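PDB 3CIT: sensor histidine kinase from Pseudomonas syringae pv. tomato, which is probably a two-component phosphorelay sensor kinase, of which this chain is the GAF domain, a likely sensory module. Local coordinates for residues Arg33-Gln38 with Thr63-Gly67; Ala40-Val44 with Asp130-Leu134; Met46-Leu52 with Thr114-Ser120. All blocks are in the same frame, centred on the assembly; numbering follows the deposited sequence.

Contact 1 (Arg33-Gln38 with Thr63-Gly67)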
ATOM      1  N   ARG A  33     -10.547  -1.469 -20.919  1.00 26.17           N
ATOM      2  CA  ARG A  33      -9.338  -2.261 -20.753  1.00 26.37           C
ATOM      3  C   ARG A  33      -8.205  -1.763 -21.652  1.00 26.16           C
ATOM      4  O   ARG A  33      -7.101  -1.549 -21.192  1.00 24.51           O
ATOM      5  CB  ARG A  33      -9.629  -3.717 -21.060  1.00 26.16           C
ATOM      6  CG  ARG A  33     -10.610  -4.368 -20.120  1.00 26.18           C
ATOM      7  CD  ARG A  33     -10.901  -5.774 -20.589  1.00 27.26           C
ATOM      8  NE  ARG A  33     -11.589  -6.525 -19.552  1.00 26.93           N
ATOM      9  CZ  ARG A  33     -12.838  -6.947 -19.633  1.00 30.31           C
ATOM     10  NH1 ARG A  33     -13.559  -6.731 -20.723  1.00 35.02           N
ATOM     11  NH2 ARG A  33     -13.381  -7.590 -18.600  1.00 30.00           N
ATOM     12  N   LYS A  34      -8.499  -1.557 -22.925  1.00 26.91           N
ATOM     13  CA  LYS A  34      -7.504  -1.024 -23.867  1.00 27.93           C
ATOM     14  C   LYS A  34      -7.026   0.360 -23.482  1.00 26.46           C
ATOM     15  O   LYS A  34      -5.862   0.658 -23.632  1.00 25.84           O
ATOM     16  CB  LYS A  34      -8.072  -0.939 -25.271  1.00 29.14           C
ATOM     17  CG  LYS A  34      -8.180  -2.246 -25.964  1.00 32.23           C
ATOM     18  CD  LYS A  34      -8.887  -2.048 -27.305  1.00 33.11           C
ATOM     19  CE  LYS A  34      -9.010  -3.340 -28.070  1.00 35.42           C
ATOM     20  NZ  LYS A  34     -10.075  -3.233 -29.097  1.00 38.71           N
ATOM     21  N   CYS A  35      -7.920   1.200 -22.988  1.00 26.18           N
ATOM     22  CA  CYS A  35      -7.561   2.575 -22.632  1.00 25.66           C
ATOM     23  C   CYS A  35      -6.565   2.588 -21.480  1.00 23.74           C
ATOM     24  O   CYS A  35      -5.531   3.251 -21.547  1.00 23.09           O
ATOM     25  CB  CYS A  35      -8.820   3.355 -22.253  1.00 25.77           C
ATOM     26  SG  CYS A  35      -8.563   5.033 -21.617  1.00 28.69           S
ATOM     27  N   VAL A  36      -6.886   1.855 -20.423  1.00 21.36           N
ATOM     28  CA  VAL A  36      -6.027   1.824 -19.257  1.00 21.84           C
ATOM     29  C   VAL A  36      -4.703   1.177 -19.602  1.00 21.22           C
ATOM     30  O   VAL A  36      -3.650   1.682 -19.223  1.00 20.58           O
ATOM     31  CB  VAL A  36      -6.707   1.137 -18.047  1.00 21.38           C
ATOM     32  CG1 VAL A  36      -5.730   0.878 -16.926  1.00 20.96           C
ATOM     33  CG2 VAL A  36      -7.875   1.976 -17.556  1.00 22.01           C
ATOM     34  N   LEU A  37      -4.717   0.063 -20.329  1.00 22.47           N
ATOM     35  CA  LEU A  37      -3.441  -0.572 -20.646  1.00 22.83           C
ATOM     36  C   LEU A  37      -2.539   0.342 -21.492  1.00 22.51           C
ATOM     37  O   LEU A  37      -1.355   0.543 -21.158  1.00 23.91           O
ATOM     38  CB  LEU A  37      -3.684  -1.914 -21.338  1.00 23.32           C
ATOM     39  CG  LEU A  37      -2.472  -2.733 -21.663  1.00 23.12           C
ATOM     40  CD1 LEU A  37      -1.678  -3.106 -20.430  1.00 24.63           C
ATOM     41  CD2 LEU A  37      -2.988  -3.965 -22.437  1.00 23.65           C
ATOM     42  N   GLN A  38      -3.091   0.929 -22.546  1.00 23.41           N
ATOM     43  CA  GLN A  38      -2.328   1.803 -23.419  1.00 24.69           C
ATOM     44  C   GLN A  38      -1.763   2.998 -22.666  1.00 23.94           C
ATOM     45  O   GLN A  38      -0.566   3.350 -22.805  1.00 24.23           O
ATOM     46  CB  GLN A  38      -3.192   2.289 -24.592  1.00 25.26           C
ATOM     47  CG  GLN A  38      -3.499   1.158 -25.568  1.00 29.69           C
ATOM     48  CD  GLN A  38      -4.335   1.595 -26.761  1.00 29.83           C
ATOM     49  OE1 GLN A  38      -4.954   2.670 -26.754  1.00 38.86           O
ATOM     50  NE2 GLN A  38      -4.390   0.745 -27.767  1.00 37.04           N
ATOM     51  N   THR A  63      -7.282 -10.298 -21.398  1.00 23.87           N
ATOM     52  CA  THR A  63      -8.397  -9.508 -21.872  1.00 23.69           C
ATOM     53  C   THR A  63      -8.024  -8.255 -22.655  1.00 24.28           C
ATOM     54  O   THR A  63      -8.903  -7.581 -23.214  1.00 25.35           O
ATOM     55  CB  THR A  63      -9.330  -9.119 -20.710  1.00 24.03           C
ATOM     56  OG1 THR A  63      -8.623  -8.306 -19.786  1.00 22.25           O
ATOM     57  CG2 THR A  63      -9.936 -10.366 -20.017  1.00 24.93           C
ATOM     58  N   ALA A  64      -6.741  -7.916 -22.675  1.00 23.77           N
ATOM     59  CA  ALA A  64      -6.206  -6.783 -23.438  1.00 23.52           C
ATOM     60  C   ALA A  64      -4.707  -6.993 -23.603  1.00 23.67           C
ATOM     61  O   ALA A  64      -4.081  -7.648 -22.773  1.00 21.54           O
ATOM     62  CB  ALA A  64      -6.477  -5.468 -22.751  1.00 24.04           C
ATOM     63  N   ARG A  65      -4.159  -6.491 -24.705  1.00 23.16           N
ATOM     64  CA  ARG A  65      -2.727  -6.609 -24.992  1.00 24.07           C
ATOM     65  C   ARG A  65      -2.247  -5.328 -25.610  1.00 23.21           C
ATOM     66  O   ARG A  65      -2.994  -4.649 -26.312  1.00 22.71           O
ATOM     67  CB  ARG A  65      -2.455  -7.726 -26.003  1.00 24.55           C
ATOM     68  CG  ARG A  65      -2.634  -9.128 -25.497  1.00 26.00           C
ATOM     69  CD  ARG A  65      -2.542 -10.062 -26.692  1.00 28.25           C
ATOM     70  NE  ARG A  65      -2.782 -11.450 -26.335  1.00 32.05           N
ATOM     71  CZ  ARG A  65      -3.971 -12.056 -26.318  1.00 33.24           C
ATOM     72  NH1 ARG A  65      -5.086 -11.410 -26.624  1.00 33.97           N
ATOM     73  NH2 ARG A  65      -4.038 -13.351 -25.982  1.00 36.23           N
ATOM     74  N   HIS A  66      -0.985  -5.044 -25.395  1.00 21.90           N
ATOM     75  CA  HIS A  66      -0.324  -3.917 -25.986  1.00 22.36           C
ATOM     76  C   HIS A  66       1.088  -4.338 -26.328  1.00 22.52           C
ATOM     77  O   HIS A  66       1.762  -4.951 -25.505  1.00 22.15           O
ATOM     78  CB  HIS A  66      -0.289  -2.740 -25.008  1.00 23.90           C
ATOM     79  CG  HIS A  66       0.485  -1.576 -25.527  1.00 25.13           C
ATOM     80  ND1 HIS A  66      -0.003  -0.744 -26.507  1.00 30.47           N
ATOM     81  CD2 HIS A  66       1.743  -1.156 -25.264  1.00 28.89           C
ATOM     82  CE1 HIS A  66       0.909   0.165 -26.798  1.00 31.95           C
ATOM     83  NE2 HIS A  66       1.985  -0.072 -26.069  1.00 31.53           N
ATOM     84  N   GLY A  67       1.525  -4.090 -27.559  1.00 21.65           N
ATOM     85  CA  GLY A  67       2.854  -4.527 -27.980  1.00 22.24           C
ATOM     86  C   GLY A  67       2.825  -5.910 -28.609  1.00 22.57           C
ATOM     87  O   GLY A  67       1.768  -6.514 -28.765  1.00 22.51           O
TER
HETATM   88  O   HOH W   1      -2.550  -1.125 -27.533  1.00 55.01           O
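The guanidinium of Arg33 has the methyl CG2 of Thr63 over one face, and the imidazole of His66 meets a water in its plane at the ring edge, 2.8 Å from ND1. These two groups mark the ends of a helix-on-sheet contact in the GAF fold: helix 29-43 lies on the edge strand 61-66 of the antiparallel sheet, and the axes of segments 33-38 and 63-66 pass 8.0 Å apart at 36°. Gln38 NE2 donates to the same water at 2.6 Å, so the amide and the ring, their planes 72° apart, are linked through it. CG of Gln38 comes obliquely to the same ring.

At the other end Arg33 crosses Thr63 at about a right angle. Its chain runs extended from CG to NE, which carries CD past the threonine hydroxyl. Arg33 NE and Thr63 OG1 are not bonded to each other; both turn to Glu53, the first in a salt bridge and the second in a hydrogen bond, so one carboxylate fixes both polar ends.

Between them the packing is apolar. The CB methyl of Ala64 sits 4.0 Å from Arg33 CB. Leu37, with CG anti to the backbone N (chi1 -177°), sends CD2 down onto the strand. Leu37 CD2 rests 3.8 Å from Ala64 CB, 3.9 Å from His66 CB and 3.5 Å from Arg65 C, the carbonyl carbon.

Contact 2 (Ala40-Val44 with Asp130-Leu134)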
ATOM      1  N   ALA A  40      -1.287   3.340 -19.371  1.00 21.43           N
ATOM      2  CA  ALA A  40      -0.355   2.888 -18.364  1.00 21.53           C
ATOM      3  C   ALA A  40       1.001   2.589 -19.001  1.00 21.02           C
ATOM      4  O   ALA A  40       2.024   3.063 -18.521  1.00 21.89           O
ATOM      5  CB  ALA A  40      -0.923   1.633 -17.589  1.00 19.99           C
ATOM      6  N   CYS A  41       1.020   1.832 -20.097  1.00 21.49           N
ATOM      7  CA  CYS A  41       2.272   1.583 -20.810  1.00 21.54           C
ATOM      8  C   CYS A  41       2.979   2.877 -21.233  1.00 22.02           C
ATOM      9  O   CYS A  41       4.181   3.019 -20.998  1.00 24.21           O
ATOM     10  CB  CYS A  41       2.049   0.650 -22.014  1.00 21.58           C
ATOM     11  SG  CYS A  41       1.640  -1.034 -21.536  1.00 22.63           S
ATOM     12  N   ALA A  42       2.248   3.818 -21.818  1.00 21.17           N
ATOM     13  CA  ALA A  42       2.818   5.069 -22.278  1.00 21.61           C
ATOM     14  C   ALA A  42       3.382   5.880 -21.125  1.00 22.24           C
ATOM     15  O   ALA A  42       4.455   6.493 -21.246  1.00 21.89           O
ATOM     16  CB  ALA A  42       1.762   5.917 -23.077  1.00 23.13           C
ATOM     17  N   PHE A  43       2.664   5.860 -20.008  1.00 21.19           N
ATOM     18  CA  PHE A  43       2.973   6.716 -18.856  1.00 21.77           C
ATOM     19  C   PHE A  43       4.370   6.446 -18.316  1.00 20.98           C
ATOM     20  O   PHE A  43       5.078   7.361 -17.943  1.00 20.89           O
ATOM     21  CB  PHE A  43       1.932   6.573 -17.748  1.00 21.16           C
ATOM     22  CG  PHE A  43       2.028   7.668 -16.714  1.00 22.10           C
ATOM     23  CD1 PHE A  43       1.654   8.966 -17.029  1.00 21.97           C
ATOM     24  CD2 PHE A  43       2.527   7.416 -15.450  1.00 23.28           C
ATOM     25  CE1 PHE A  43       1.774  10.005 -16.074  1.00 25.05           C
ATOM     26  CE2 PHE A  43       2.633   8.470 -14.503  1.00 23.44           C
ATOM     27  CZ  PHE A  43       2.269   9.731 -14.835  1.00 22.57           C
ATOM     28  N   VAL A  44       4.774   5.183 -18.335  1.00 21.14           N
ATOM     29  CA  VAL A  44       6.085   4.780 -17.816  1.00 21.54           C
ATOM     30  C   VAL A  44       7.034   4.265 -18.906  1.00 21.71           C
ATOM     31  O   VAL A  44       8.052   3.652 -18.596  1.00 22.08           O
ATOM     32  CB  VAL A  44       5.962   3.760 -16.640  1.00 20.91           C
ATOM     33  CG1 VAL A  44       5.415   4.447 -15.356  1.00 20.70           C
ATOM     34  CG2 VAL A  44       5.154   2.522 -17.053  1.00 22.67           C
ATOM     35  N   ASP A 130       4.971   7.226  -9.708  1.00 21.01           N
ATOM     36  CA  ASP A 130       4.419   6.690 -10.952  1.00 20.92           C
ATOM     37  C   ASP A 130       3.788   5.327 -10.704  1.00 20.52           C
ATOM     38  O   ASP A 130       2.691   5.060 -11.162  1.00 20.32           O
ATOM     39  CB  ASP A 130       5.477   6.584 -12.067  1.00 20.64           C
ATOM     40  CG  ASP A 130       5.865   7.913 -12.663  1.00 22.90           C
ATOM     41  OD1 ASP A 130       5.179   8.929 -12.408  1.00 20.79           O
ATOM     42  OD2 ASP A 130       6.832   7.916 -13.441  1.00 24.57           O
ATOM     43  N   ILE A 131       4.501   4.459  -9.988  1.00 20.66           N
ATOM     44  CA  ILE A 131       3.986   3.145  -9.650  1.00 20.59           C
ATOM     45  C   ILE A 131       2.698   3.222  -8.831  1.00 20.32           C
ATOM     46  O   ILE A 131       1.717   2.557  -9.166  1.00 19.11           O
ATOM     47  CB  ILE A 131       5.040   2.293  -8.921  1.00 20.91           C
ATOM     48  CG1 ILE A 131       6.196   1.964  -9.876  1.00 21.11           C
ATOM     49  CG2 ILE A 131       4.371   0.960  -8.396  1.00 22.04           C
ATOM     50  CD1 ILE A 131       7.360   1.205  -9.235  1.00 22.09           C
ATOM     51  N   GLU A 132       2.685   4.085  -7.809  1.00 20.26           N
ATOM     52  CA  GLU A 132       1.492   4.300  -7.010  1.00 20.30           C
ATOM     53  C   GLU A 132       0.292   4.821  -7.822  1.00 19.61           C
ATOM     54  O   GLU A 132      -0.830   4.413  -7.586  1.00 20.40           O
ATOM     55  CB  GLU A 132       1.775   5.298  -5.886  1.00 20.84           C
ATOM     56  CG  GLU A 132       2.627   4.811  -4.781  1.00 24.26           C
ATOM     57  CD  GLU A 132       2.689   5.876  -3.650  1.00 23.24           C
ATOM     58  OE1 GLU A 132       3.350   6.878  -3.811  1.00 29.87           O
ATOM     59  OE2 GLU A 132       2.058   5.680  -2.622  1.00 33.32           O
ATOM     60  N   SER A 133       0.543   5.714  -8.769  1.00 20.51           N
ATOM     61  CA  SER A 133      -0.493   6.229  -9.656  1.00 19.97           C
ATOM     62  C   SER A 133      -1.037   5.117 -10.555  1.00 20.62           C
ATOM     63  O   SER A 133      -2.259   4.987 -10.710  1.00 19.27           O
ATOM     64  CB  SER A 133       0.063   7.418 -10.467  1.00 19.97           C
ATOM     65  OG  SER A 133       0.450   8.444  -9.586  1.00 19.93           O
ATOM     66  N   LEU A 134      -0.150   4.307 -11.146  1.00 20.27           N
ATOM     67  CA  LEU A 134      -0.588   3.169 -11.962  1.00 21.56           C
ATOM     68  C   LEU A 134      -1.373   2.152 -11.140  1.00 21.24           C
ATOM     69  O   LEU A 134      -2.351   1.608 -11.633  1.00 21.86           O
ATOM     70  CB  LEU A 134       0.592   2.475 -12.659  1.00 21.26           C
ATOM     71  CG  LEU A 134       1.320   3.345 -13.687  1.00 24.35           C
ATOM     72  CD1 LEU A 134       2.496   2.629 -14.307  1.00 28.56           C
ATOM     73  CD2 LEU A 134       0.356   3.801 -14.789  1.00 27.85           C
TER
HETATM   74  O   HOH W   2       6.905   8.364 -16.087  1.00 51.07           O
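Phe43 and Asp130 meet at the ring atom CE2, which lies 3.3 Å from OD1 of the carboxylate. Phe43 has its CG anti to the backbone N (chi1 -166°), swinging the ring across to helix 128-156, where it approaches the acid aslant, the ring and carboxylate planes 70° apart. Asp130 OD1 has its strong partner in Arg13 of helix 3-26, a salt bridge, and Arg13 also packs on the phenyl ring. The second oxygen, OD2, accepts from a water at 2.7 Å, which donates to the backbone O of Phe43 as well, linking the Phe43 carbonyl to the aspartate.

Helices 29-43 and 128-156 lie next to each other on one side of the GAF-domain sheet, and Leu134 reaches from helix 128-156 to Ala40, Phe43 and Val44. Its CG stands anti to the carbonyl carbon (chi1 -65°), which points the branch at helix 29-43. CD1 meets Val44 tip to tip, 3.6 Å from its CG1, while CD2 rests 3.8 Å from CB of Ala40 and brushes the Phe43 ring obliquely. Val44 CG1 touches CB of Asp130 too, at 3.9 Å, the two side chains sliding past each other in opposite directions. On the sheet side, Leu117 of the central strand 111-119 touches Ala40, Val44 and Leu134, and Leu16 of helix 3-26 packs on both Phe43 and Leu134.

Contact 3 (Met46-Leu52 with Thr114-Ser120). With GOL (glycerol), chain E.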
HETATM    1  N   MSE A  46       6.874   1.869 -21.041  1.00 21.76           N
HETATM    2  CA  MSE A  46       7.063   0.413 -21.134  1.00 22.51           C
HETATM    3  C   MSE A  46       6.336  -0.086 -22.384  1.00 22.60           C
HETATM    4  O   MSE A  46       5.170   0.229 -22.582  1.00 24.20           O
HETATM    5  CB  MSE A  46       6.592  -0.252 -19.828  1.00 21.65           C
HETATM    6  CG  MSE A  46       7.505   0.206 -18.652  1.00 21.78           C
HETATM    7 SE   MSE A  46       7.149  -0.635 -16.929  0.80 24.35          SE
HETATM    8  CE  MSE A  46       7.698  -2.479 -17.255  1.00 21.83           C
ATOM      9  N   ASP A  47       7.052  -0.828 -23.228  1.00 22.50           N
ATOM     10  CA  ASP A  47       6.602  -1.094 -24.593  1.00 22.06           C
ATOM     11  C   ASP A  47       5.674  -2.277 -24.792  1.00 22.04           C
ATOM     12  O   ASP A  47       5.223  -2.490 -25.911  1.00 20.33           O
ATOM     13  CB  ASP A  47       7.772  -1.114 -25.607  1.00 22.80           C
ATOM     14  CG  ASP A  47       8.805  -2.191 -25.352  1.00 22.97           C
ATOM     15  OD1 ASP A  47       8.695  -3.016 -24.402  1.00 20.40           O
ATOM     16  OD2 ASP A  47       9.769  -2.250 -26.161  1.00 24.86           O
ATOM     17  N   HIS A  48       5.364  -3.015 -23.718  1.00 20.16           N
ATOM     18  CA  HIS A  48       4.433  -4.150 -23.776  1.00 21.36           C
ATOM     19  C   HIS A  48       3.534  -4.149 -22.556  1.00 21.31           C
ATOM     20  O   HIS A  48       3.897  -3.620 -21.502  1.00 20.83           O
ATOM     21  CB  HIS A  48       5.181  -5.493 -23.802  1.00 20.94           C
ATOM     22  CG  HIS A  48       5.906  -5.773 -25.078  1.00 21.35           C
ATOM     23  ND1 HIS A  48       7.117  -5.198 -25.387  1.00 22.83           N
ATOM     24  CD2 HIS A  48       5.600  -6.588 -26.117  1.00 21.22           C
ATOM     25  CE1 HIS A  48       7.507  -5.618 -26.581  1.00 23.67           C
ATOM     26  NE2 HIS A  48       6.594  -6.446 -27.056  1.00 22.39           N
ATOM     27  N   GLY A  49       2.378  -4.783 -22.690  1.00 22.15           N
ATOM     28  CA  GLY A  49       1.522  -4.974 -21.551  1.00 20.87           C
ATOM     29  C   GLY A  49       0.384  -5.892 -21.856  1.00 21.39           C
ATOM     30  O   GLY A  49       0.032  -6.144 -23.022  1.00 20.70           O
ATOM     31  N   LEU A  50      -0.176  -6.448 -20.806  1.00 20.97           N
ATOM     32  CA  LEU A  50      -1.423  -7.147 -20.944  1.00 21.89           C
ATOM     33  C   LEU A  50      -2.264  -6.989 -19.677  1.00 20.98           C
ATOM     34  O   LEU A  50      -1.787  -6.529 -18.634  1.00 20.25           O
ATOM     35  CB  LEU A  50      -1.165  -8.609 -21.347  1.00 24.05           C
ATOM     36  CG  LEU A  50      -0.287  -9.487 -20.495  1.00 23.99           C
ATOM     37  CD1 LEU A  50      -1.014  -9.851 -19.238  1.00 28.80           C
ATOM     38  CD2 LEU A  50       0.141 -10.761 -21.260  1.00 24.06           C
ATOM     39  N   LEU A  51      -3.526  -7.356 -19.809  1.00 21.17           N
ATOM     40  CA  LEU A  51      -4.438  -7.450 -18.691  1.00 21.54           C
ATOM     41  C   LEU A  51      -4.905  -8.902 -18.553  1.00 21.65           C
ATOM     42  O   LEU A  51      -5.328  -9.536 -19.528  1.00 21.75           O
ATOM     43  CB  LEU A  51      -5.624  -6.520 -18.914  1.00 20.56           C
ATOM     44  CG  LEU A  51      -6.642  -6.466 -17.792  1.00 22.52           C
ATOM     45  CD1 LEU A  51      -6.008  -5.891 -16.452  1.00 22.79           C
ATOM     46  CD2 LEU A  51      -7.829  -5.618 -18.242  1.00 22.37           C
ATOM     47  N   LEU A  52      -4.794  -9.425 -17.335  1.00 21.85           N
ATOM     48  CA  LEU A  52      -5.197 -10.784 -17.017  1.00 21.47           C
ATOM     49  C   LEU A  52      -6.388 -10.697 -16.093  1.00 21.68           C
ATOM     50  O   LEU A  52      -6.380  -9.896 -15.168  1.00 20.74           O
ATOM     51  CB  LEU A  52      -4.083 -11.501 -16.275  1.00 22.25           C
ATOM     52  CG  LEU A  52      -2.788 -11.724 -17.023  1.00 22.82           C
ATOM     53  CD1 LEU A  52      -1.814 -12.511 -16.125  1.00 24.13           C
ATOM     54  CD2 LEU A  52      -3.056 -12.456 -18.368  1.00 24.26           C
ATOM     55  N   THR A 114      -4.731  -8.816 -12.970  1.00 20.60           N
ATOM     56  CA  THR A 114      -3.482  -8.078 -12.865  1.00 22.23           C
ATOM     57  C   THR A 114      -3.249  -7.321 -14.136  1.00 21.55           C
ATOM     58  O   THR A 114      -3.366  -7.893 -15.226  1.00 20.30           O
ATOM     59  CB  THR A 114      -2.216  -8.967 -12.728  1.00 23.84           C
ATOM     60  OG1 THR A 114      -2.534 -10.138 -11.990  1.00 28.98           O
ATOM     61  CG2 THR A 114      -1.171  -8.157 -12.040  1.00 23.34           C
ATOM     62  N   LEU A 115      -2.922  -6.042 -13.995  1.00 21.53           N
ATOM     63  CA  LEU A 115      -2.379  -5.274 -15.091  1.00 21.99           C
ATOM     64  C   LEU A 115      -0.878  -5.568 -15.126  1.00 23.32           C
ATOM     65  O   LEU A 115      -0.191  -5.435 -14.095  1.00 24.56           O
ATOM     66  CB  LEU A 115      -2.714  -3.784 -14.863  1.00 23.35           C
ATOM     67  CG  LEU A 115      -2.392  -2.747 -15.920  1.00 24.28           C
ATOM     68  CD1 LEU A 115      -3.129  -3.093 -17.208  1.00 22.97           C
ATOM     69  CD2 LEU A 115      -2.760  -1.294 -15.394  1.00 23.00           C
ATOM     70  N   VAL A 116      -0.374  -6.008 -16.276  1.00 21.98           N
ATOM     71  CA  VAL A 116       0.990  -6.457 -16.416  1.00 21.67           C
ATOM     72  C   VAL A 116       1.638  -5.522 -17.427  1.00 22.45           C
ATOM     73  O   VAL A 116       1.237  -5.492 -18.595  1.00 22.61           O
ATOM     74  CB  VAL A 116       1.092  -7.926 -16.908  1.00 21.99           C
ATOM     75  CG1 VAL A 116       2.619  -8.400 -17.030  1.00 21.68           C
ATOM     76  CG2 VAL A 116       0.324  -8.923 -15.991  1.00 21.16           C
ATOM     77  N   LEU A 117       2.593  -4.717 -16.980  1.00 21.73           N
ATOM     78  CA  LEU A 117       3.373  -3.887 -17.884  1.00 21.39           C
ATOM     79  C   LEU A 117       4.739  -4.531 -18.005  1.00 21.76           C
ATOM     80  O   LEU A 117       5.262  -5.109 -17.039  1.00 22.11           O
ATOM     81  CB  LEU A 117       3.518  -2.461 -17.330  1.00 21.66           C
ATOM     82  CG  LEU A 117       2.235  -1.791 -16.811  1.00 24.68           C
ATOM     83  CD1 LEU A 117       2.534  -0.290 -16.417  1.00 23.15           C
ATOM     84  CD2 LEU A 117       1.117  -1.915 -17.789  1.00 24.22           C
ATOM     85  N   ALA A 118       5.344  -4.440 -19.187  1.00 20.42           N
ATOM     86  CA  ALA A 118       6.603  -5.121 -19.424  1.00 19.66           C
ATOM     87  C   ALA A 118       7.418  -4.350 -20.425  1.00 20.54           C
ATOM     88  O   ALA A 118       6.855  -3.634 -21.239  1.00 22.48           O
ATOM     89  CB  ALA A 118       6.358  -6.550 -19.938  1.00 18.92           C
ATOM     90  N   ASN A 119       8.734  -4.490 -20.383  1.00 20.20           N
ATOM     91  CA  ASN A 119       9.586  -3.776 -21.316  1.00 20.04           C
ATOM     92  C   ASN A 119      10.578  -4.729 -21.982  1.00 20.56           C
ATOM     93  O   ASN A 119      11.071  -5.670 -21.356  1.00 19.79           O
ATOM     94  CB  ASN A 119      10.306  -2.631 -20.601  1.00 20.41           C
ATOM     95  CG  ASN A 119      10.752  -1.541 -21.552  1.00 21.36           C
ATOM     96  OD1 ASN A 119       9.920  -0.985 -22.302  1.00 20.01           O
ATOM     97  ND2 ASN A 119      12.089  -1.265 -21.593  1.00 20.67           N
ATOM     98  N   SER A 120      10.876  -4.463 -23.260  1.00 20.49           N
ATOM     99  CA  SER A 120      11.772  -5.301 -24.038  1.00 20.59           C
ATOM    100  C   SER A 120      13.233  -5.174 -23.654  1.00 20.99           C
ATOM    101  O   SER A 120      14.021  -6.038 -24.012  1.00 21.40           O
ATOM    102  CB  SER A 120      11.624  -4.971 -25.524  1.00 21.30           C
ATOM    103  OG  SER A 120      11.955  -3.611 -25.758  1.00 20.57           O
TER
HETATM  104  C1  GOL E 176      13.135   1.111 -24.310  1.00 35.74           C
HETATM  105  O1  GOL E 176      13.125   1.100 -22.875  1.00 27.58           O
HETATM  106  C2  GOL E 176      11.854   0.469 -24.801  1.00 36.85           C
HETATM  107  O2  GOL E 176      11.623   0.561 -26.208  1.00 43.20           O
HETATM  108  C3  GOL E 176      10.871   1.299 -24.040  1.00 36.20           C
HETATM  109  O3  GOL E 176       9.624   0.862 -24.251  1.00 37.83           O
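Strands 48-52 and 114-119 run antiparallel at 166°, with His48-Ala118, Leu50-Val116 and Leu52-Thr114 as hydrogen-bonded pairs and Gly49-Leu117 and Leu51-Leu115 as non-hydrogen-bonded ones. Leu50 and Val116 lie side by side on one face, CD1 of the leucine 3.6 Å from CG2 of the valine. On the other, CD1 of Leu51 meets CD1 of Leu115 at 4.1 Å, and Gly49 lies beside Leu117. These are inner strands of the five-stranded antiparallel GAF sheet; the Leu51-Leu115 face is covered by helix 29-43.

Where strand 48-52 begins and strand 114-119 ends, polar groups take over. Asp47 OD2 receives the hydroxyl of Ser120 through its syn lone pair at 2.6 Å, while OD1 accepts Ser120 N on its syn side and His48 ND1 from above the carboxylate plane, each at 2.9 Å. The imidazole is thereby held at both nitrogens, since NE2 bonds Ser68. Asp47 N gives a hydrogen bond to Asn119 OD1, in the carbonyl plane at 3.0 Å. A glycerol, probably from the crystallisation liquor, donates from O3 to that same Asn119 OD1 and accepts from ND2 at O1. Selenomethionine Met46, bent at chi3 (68°), lays its CE 3.6 Å from CA of Ala118.

Contact 3 is the buried centre, joining inner strands through backbone hydrogen bonds and, at one end, side-chain ones. Contacts 1 and 2 are partly buried, contact 1 nearer the surface; neither has a direct hydrogen bond between its segments, and each relies on apolar packing and a bridging water. Both use helix 29-43, its middle against edge strand 61-66 in contact 1 and its C-terminal part against helix 128-156 in contact 2. Strand 48-53 pairs with strand 61-66, so contacts 1 and 3 share one sheet, and Leu37 reaches Leu115; Leu117 and Leu134 join contacts 2 and 3. Glu53 and Arg13 hold charged partners of contacts 1 and 2 from outside; Asp47 belongs to contact 3 itself.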